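PDB 4UJ0: flower-specific gamma-thionin-like protein/acidic protein from Solanum lycopersicum, which is a plant defensin that binds the membrane phospholipid phosphatidylinositol 4,5-bisphosphate through a dimeric cationic grip and so mediates cell lysis. Local coordinates for residues A7-F12 with I27-T32. Sequence-based numbering, arbitrary orientation.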
loop_
_atom_site.group_PDB
_atom_site.type_symbol
_atom_site.label_atom_id
_atom_site.label_comp_id
_atom_site.label_asym_id
_atom_site.label_seq_id
_atom_site.Cartn_x
_atom_site.Cartn_y
_atom_site.Cartn_z
ATOM N N ALA A 7 2.160 -6.561 -0.139
ATOM C CA ALA A 7 2.869 -6.551 -1.416
ATOM C C ALA A 7 3.077 -5.104 -1.876
ATOM O O ALA A 7 2.259 -4.228 -1.582
ATOM C CB ALA A 7 2.082 -7.313 -2.463
ATOM N N PRO A 8 4.178 -4.834 -2.583
ATOM C CA PRO A 8 4.389 -3.471 -3.076
ATOM C C PRO A 8 3.342 -3.105 -4.116
ATOM O O PRO A 8 2.965 -3.922 -4.950
ATOM C CB PRO A 8 5.797 -3.526 -3.694
ATOM C CG PRO A 8 6.035 -4.962 -3.997
ATOM C CD PRO A 8 5.296 -5.734 -2.928
ATOM N N SER A 9 2.898 -1.864 -4.067
ATOM C CA SER A 9 1.900 -1.374 -4.999
ATOM C C SER A 9 2.452 -1.360 -6.405
ATOM O O SER A 9 3.579 -0.925 -6.637
ATOM C CB SER A 9 1.512 0.054 -4.654
ATOM O OG SER A 9 0.673 0.573 -5.672
ATOM N N GLN A 10 1.656 -1.808 -7.360
ATOM C CA GLN A 10 2.098 -1.770 -8.746
ATOM C C GLN A 10 1.711 -0.472 -9.440
ATOM O O GLN A 10 2.251 -0.164 -10.502
ATOM C CB GLN A 10 1.539 -2.956 -9.528
ATOM C CG GLN A 10 2.003 -4.319 -9.027
ATOM C CD GLN A 10 1.631 -5.441 -9.971
ATOM O OE1 GLN A 10 0.529 -5.995 -9.895
ATOM N NE2 GLN A 10 2.547 -5.787 -10.873
ATOM N N THR A 11 0.797 0.293 -8.838
ATOM C CA THR A 11 0.254 1.476 -9.494
ATOM C C THR A 11 0.575 2.800 -8.799
ATOM O O THR A 11 0.369 3.859 -9.392
ATOM C CB THR A 11 -1.275 1.372 -9.669
ATOM O OG1 THR A 11 -1.937 1.470 -8.405
ATOM C CG2 THR A 11 -1.649 0.058 -10.355
ATOM N N PHE A 12 1.060 2.753 -7.560
ATOM C CA PHE A 12 1.394 3.986 -6.864
ATOM C C PHE A 12 2.591 4.683 -7.508
ATOM O O PHE A 12 3.647 4.080 -7.690
ATOM C CB PHE A 12 1.715 3.706 -5.408
ATOM C CG PHE A 12 1.932 4.950 -4.611
ATOM C CD1 PHE A 12 0.868 5.598 -4.031
ATOM C CD2 PHE A 12 3.202 5.512 -4.494
ATOM C CE1 PHE A 12 1.061 6.769 -3.312
ATOM C CE2 PHE A 12 3.401 6.669 -3.747
ATOM C CZ PHE A 12 2.333 7.306 -3.177
ATOM N N ILE A 27 -6.435 -0.095 -2.774
ATOM C CA ILE A 27 -7.791 -0.612 -2.840
ATOM C C ILE A 27 -8.217 -0.827 -4.287
ATOM O O ILE A 27 -8.933 -1.803 -4.594
ATOM C CB ILE A 27 -8.753 0.309 -2.075
ATOM C CG1 ILE A 27 -8.465 0.150 -0.583
ATOM C CG2 ILE A 27 -10.228 -0.024 -2.383
ATOM C CD1 ILE A 27 -9.089 1.231 0.293
ATOM N N LYS A 28 -7.747 0.041 -5.185
ATOM C CA LYS A 28 -8.061 -0.103 -6.600
ATOM C C LYS A 28 -7.366 -1.346 -7.163
ATOM O O LYS A 28 -7.829 -1.936 -8.141
ATOM C CB LYS A 28 -7.663 1.148 -7.390
ATOM C CG LYS A 28 -8.474 2.381 -7.040
ATOM C CD LYS A 28 -8.168 3.542 -7.993
ATOM C CE LYS A 28 -9.104 4.719 -7.742
ATOM N NZ LYS A 28 -8.819 5.859 -8.670
ATOM N N GLU A 29 -6.255 -1.723 -6.544
ATOM C CA GLU A 29 -5.519 -2.951 -6.871
ATOM C C GLU A 29 -6.118 -4.203 -6.203
ATOM O O GLU A 29 -5.520 -5.273 -6.244
ATOM C CB GLU A 29 -4.041 -2.807 -6.473
ATOM C CG GLU A 29 -3.240 -1.857 -7.368
ATOM C CD GLU A 29 -1.784 -1.694 -6.943
ATOM O OE1 GLU A 29 -1.037 -2.705 -6.845
ATOM O OE2 GLU A 29 -1.377 -0.534 -6.715
ATOM N N LYS A 30 -7.287 -4.061 -5.583
ATOM C CA LYS A 30 -8.005 -5.186 -4.955
ATOM C C LYS A 30 -7.372 -5.664 -3.635
ATOM O O LYS A 30 -7.562 -6.808 -3.218
ATOM C CB LYS A 30 -8.151 -6.374 -5.924
ATOM C CG LYS A 30 -8.793 -6.033 -7.260
ATOM C CD LYS A 30 -10.144 -5.366 -7.066
ATOM C CE LYS A 30 -10.963 -5.382 -8.351
ATOM N NZ LYS A 30 -11.542 -6.734 -8.637
ATOM N N PHE A 31 -6.643 -4.775 -2.979
ATOM C CA PHE A 31 -6.234 -4.960 -1.606
ATOM C C PHE A 31 -7.254 -4.258 -0.730
ATOM O O PHE A 31 -8.159 -3.590 -1.236
ATOM C CB PHE A 31 -4.818 -4.413 -1.388
ATOM C CG PHE A 31 -3.751 -5.234 -2.071
ATOM C CD1 PHE A 31 -3.514 -5.072 -3.422
ATOM C CD2 PHE A 31 -2.998 -6.153 -1.373
ATOM C CE1 PHE A 31 -2.538 -5.826 -4.074
ATOM C CE2 PHE A 31 -2.002 -6.907 -2.014
ATOM C CZ PHE A 31 -1.781 -6.737 -3.366
ATOM N N THR A 32 -7.127 -4.412 0.582
ATOM C CA THR A 32 -8.104 -3.837 1.496
ATOM C C THR A 32 -7.561 -2.630 2.219
ATOM O O THR A 32 -8.264 -2.002 3.010
ATOM C CB THR A 32 -8.610 -4.857 2.545
ATOM O OG1 THR A 32 -7.548 -5.209 3.438
ATOM C CG2 THR A 32 -9.166 -6.098 1.851
HETATM O O HOH W 1 -1.585 -4.888 -8.242
#
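With CG anti to the carbonyl carbon (chi1 -72°) and the chain extended beyond it, Glu29, just past helix 19-28, reaches across to the turn after strand 4-8, where Ser9 swings OG anti to its own N (chi1 172°) to meet the carboxylate. The carboxylate joins the C-terminal end of the helix to the turn that follows the first strand in the cysteine-stabilised alpha-beta fold of plant defensins. Glu29 OE2 accepts three bonds: Ser9 OG at 2.6 Å on the syn lone pair, Thr11 OG1 at 2.7 Å and Thr11 N at 3.1 Å, both Thr11 donors lying above the carboxylate plane. Gln10 N donates almost straight (173°) to Glu29 OE1 at 2.9 Å. Bonds to both oxygens restrict the rotation of the carboxylate, and the four protein donors probably favour its ionised form. A water donates to Glu29 OE1 and to Gln10 OE1, bridging the two side chains. Ser9 OG also accepts from Phe12 N, three residues on, which makes an ST motif. Glu29 leaves helical geometry, and Lys30, with positive phi, is the C-prime residue of the Schellman motif that ends the helix. The Phe31 ring, in cation-pi contact with Lys47, adds a small apolar touch beside the polar cluster: its CZ lies 4.0 Å from Ala7 CB, which approaches the ring obliquely.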